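Local coordinates for uncharacterized NTF-2 like protein (Burkholderia xenovorans LB400, PDB 3EN8) that is of unknown function but binds calcium and belongs to the SnoaL-like family of the NTF2 clan, whose members commonly enclose a pocket within a cone-shaped fold, at residues A13-S18 against T92-E97. Residues are numbered along the deposited sequence; the frame is centred on the assembly and turned at random. Where two conformers were deposited one is given.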
loop_
_atom_site.group_PDB
_atom_site.type_symbol
_atom_site.label_atom_id
_atom_site.label_comp_id
_atom_site.label_asym_id
_atom_site.label_seq_id
_atom_site.Cartn_x
_atom_site.Cartn_y
_atom_site.Cartn_z
ATOM N N ALA A 13 3.710 -9.072 16.483
ATOM C CA ALA A 13 5.034 -9.357 17.096
ATOM C C ALA A 13 6.158 -8.868 16.186
ATOM O O ALA A 13 7.196 -8.310 16.635
ATOM C CB ALA A 13 5.176 -10.862 17.410
ATOM N N HIS A 14 5.910 -9.045 14.902
ATOM C CA HIS A 14 6.810 -8.565 13.837
ATOM C C HIS A 14 7.041 -7.094 13.978
ATOM O O HIS A 14 8.169 -6.598 13.888
ATOM C CB HIS A 14 6.221 -8.843 12.444
ATOM C CG HIS A 14 7.043 -8.281 11.309
ATOM N ND1 HIS A 14 8.261 -8.817 10.930
ATOM C CD2 HIS A 14 6.831 -7.226 10.491
ATOM C CE1 HIS A 14 8.735 -8.133 9.900
ATOM N NE2 HIS A 14 7.892 -7.147 9.631
ATOM N N TRP A 15 5.946 -6.358 14.171
ATOM C CA TRP A 15 6.047 -4.902 14.166
ATOM C C TRP A 15 6.620 -4.410 15.484
ATOM O O TRP A 15 7.339 -3.414 15.535
ATOM C CB TRP A 15 4.701 -4.219 13.887
ATOM C CG TRP A 15 4.222 -4.542 12.494
ATOM C CD1 TRP A 15 3.054 -5.109 12.176
ATOM C CD2 TRP A 15 4.952 -4.369 11.258
ATOM N NE1 TRP A 15 2.974 -5.309 10.796
ATOM C CE2 TRP A 15 4.127 -4.850 10.219
ATOM C CE3 TRP A 15 6.224 -3.849 10.928
ATOM C CZ2 TRP A 15 4.531 -4.854 8.886
ATOM C CZ3 TRP A 15 6.598 -3.827 9.620
ATOM C CH2 TRP A 15 5.764 -4.354 8.614
ATOM N N GLN A 16 6.302 -5.127 16.550
ATOM C CA GLN A 16 6.899 -4.817 17.851
ATOM C C GLN A 16 8.398 -4.971 17.784
ATOM O O GLN A 16 9.173 -4.191 18.377
ATOM C CB GLN A 16 6.345 -5.732 18.954
ATOM C CG GLN A 16 4.919 -5.394 19.364
ATOM C CD GLN A 16 4.815 -4.083 20.146
ATOM O OE1 GLN A 16 5.823 -3.481 20.526
ATOM N NE2 GLN A 16 3.582 -3.656 20.418
ATOM N N ALA A 17 8.802 -6.009 17.085
ATOM C CA ALA A 17 10.236 -6.313 16.926
ATOM C C ALA A 17 10.918 -5.221 16.139
ATOM O O ALA A 17 12.060 -4.785 16.459
ATOM C CB ALA A 17 10.452 -7.654 16.277
ATOM N N SER A 18 10.205 -4.742 15.132
ATOM C CA SER A 18 10.732 -3.686 14.268
ATOM C C SER A 18 10.918 -2.376 15.050
ATOM O O SER A 18 11.924 -1.674 14.899
ATOM C CB SER A 18 9.812 -3.510 13.053
ATOM O OG SER A 18 10.288 -2.523 12.172
ATOM N N THR A 92 4.279 4.417 5.585
ATOM C CA THR A 92 4.767 3.169 5.033
ATOM C C THR A 92 3.627 2.158 4.879
ATOM O O THR A 92 2.631 2.144 5.601
ATOM C CB THR A 92 5.955 2.624 5.884
ATOM O OG1 THR A 92 6.927 3.666 6.081
ATOM C CG2 THR A 92 6.639 1.445 5.167
ATOM N N VAL A 93 3.768 1.387 3.841
ATOM C CA VAL A 93 2.851 0.273 3.526
ATOM C C VAL A 93 3.660 -0.966 3.290
ATOM O O VAL A 93 4.587 -0.982 2.507
ATOM C CB VAL A 93 1.971 0.562 2.283
ATOM C CG1 VAL A 93 1.131 -0.695 1.914
ATOM C CG2 VAL A 93 1.043 1.758 2.521
ATOM N N SER A 94 3.313 -2.021 4.012
ATOM C CA SER A 94 3.908 -3.295 3.781
ATOM C C SER A 94 2.803 -4.302 3.394
ATOM O O SER A 94 1.910 -4.607 4.222
ATOM C CB SER A 94 4.629 -3.794 5.054
ATOM O OG SER A 94 4.942 -5.181 5.032
ATOM N N ILE A 95 2.938 -4.808 2.193
ATOM C CA ILE A 95 2.010 -5.791 1.632
ATOM C C ILE A 95 2.670 -7.143 1.763
ATOM O O ILE A 95 3.751 -7.353 1.192
ATOM C CB ILE A 95 1.692 -5.509 0.134
ATOM C CG1 ILE A 95 1.232 -4.097 -0.112
ATOM C CG2 ILE A 95 0.716 -6.578 -0.405
ATOM C CD1 ILE A 95 1.458 -3.660 -1.578
HETATM N N MSE A 96 2.062 -8.059 2.516
HETATM C CA MSE A 96 2.693 -9.367 2.739
HETATM C C MSE A 96 1.841 -10.513 2.257
HETATM O O MSE A 96 0.655 -10.595 2.530
HETATM C CB MSE A 96 3.053 -9.601 4.206
HETATM C CG MSE A 96 4.230 -8.740 4.703
HETATM SE SE MSE A 96 4.285 -8.840 6.638
HETATM C CE MSE A 96 5.993 -7.991 6.879
ATOM N N GLU A 97 2.512 -11.402 1.552
ATOM C CA GLU A 97 1.904 -12.681 1.119
ATOM C C GLU A 97 2.515 -13.823 1.891
ATOM O O GLU A 97 3.745 -14.017 1.931
ATOM C CB GLU A 97 2.143 -12.874 -0.350
ATOM C CG GLU A 97 1.639 -11.761 -1.197
ATOM C CD GLU A 97 2.330 -11.725 -2.527
ATOM O OE1 GLU A 97 2.185 -12.690 -3.297
ATOM O OE2 GLU A 97 3.033 -10.735 -2.787
#
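Met96, a selenomethionine, meets the imidazole of His14 with its terminal methyl, CE lying 3.4 Å from NE2 of the histidine. The two side chains approach from opposite directions, and the selenium follows behind the methyl, SE standing 5.2 Å from the centroid of the His14 ring in an oblique selenium-aromatic contact, the counterpart of a Met-aromatic one. An extended chain beyond CG carries the Met96 methyl from the strand to the helix; His14 keeps CG anti to its backbone nitrogen (chi1 176°), an orientation that brings NE2 to the methyl. The same methyl also reaches the indole of Trp15, with CE 4.0 Å from CZ2. Within the helix, CD2 of His14 sits 3.3 Å above one face of that indole, near its rim, and the Met96 methyl touches both rings.

Ser94 comes to the edge of the indole, its OG near the ring plane and 3.8 Å from Trp15 CH2. This is van der Waals contact: the buried hydroxyl finds its hydrogen bond at Glu106 on the adjoining strand 102-111. Phe65, Val67 and Ile70 of strand 64-73 pack on Trp15 as well.

With 13.2 Å between the axes of the short segments, the reach of His14, Trp15 and Met96 does most of the bridging, a worked example of how the N-terminal helix packs against the concave face of the curved sheet in the cone-shaped alpha+beta fold of NTF2-like proteins.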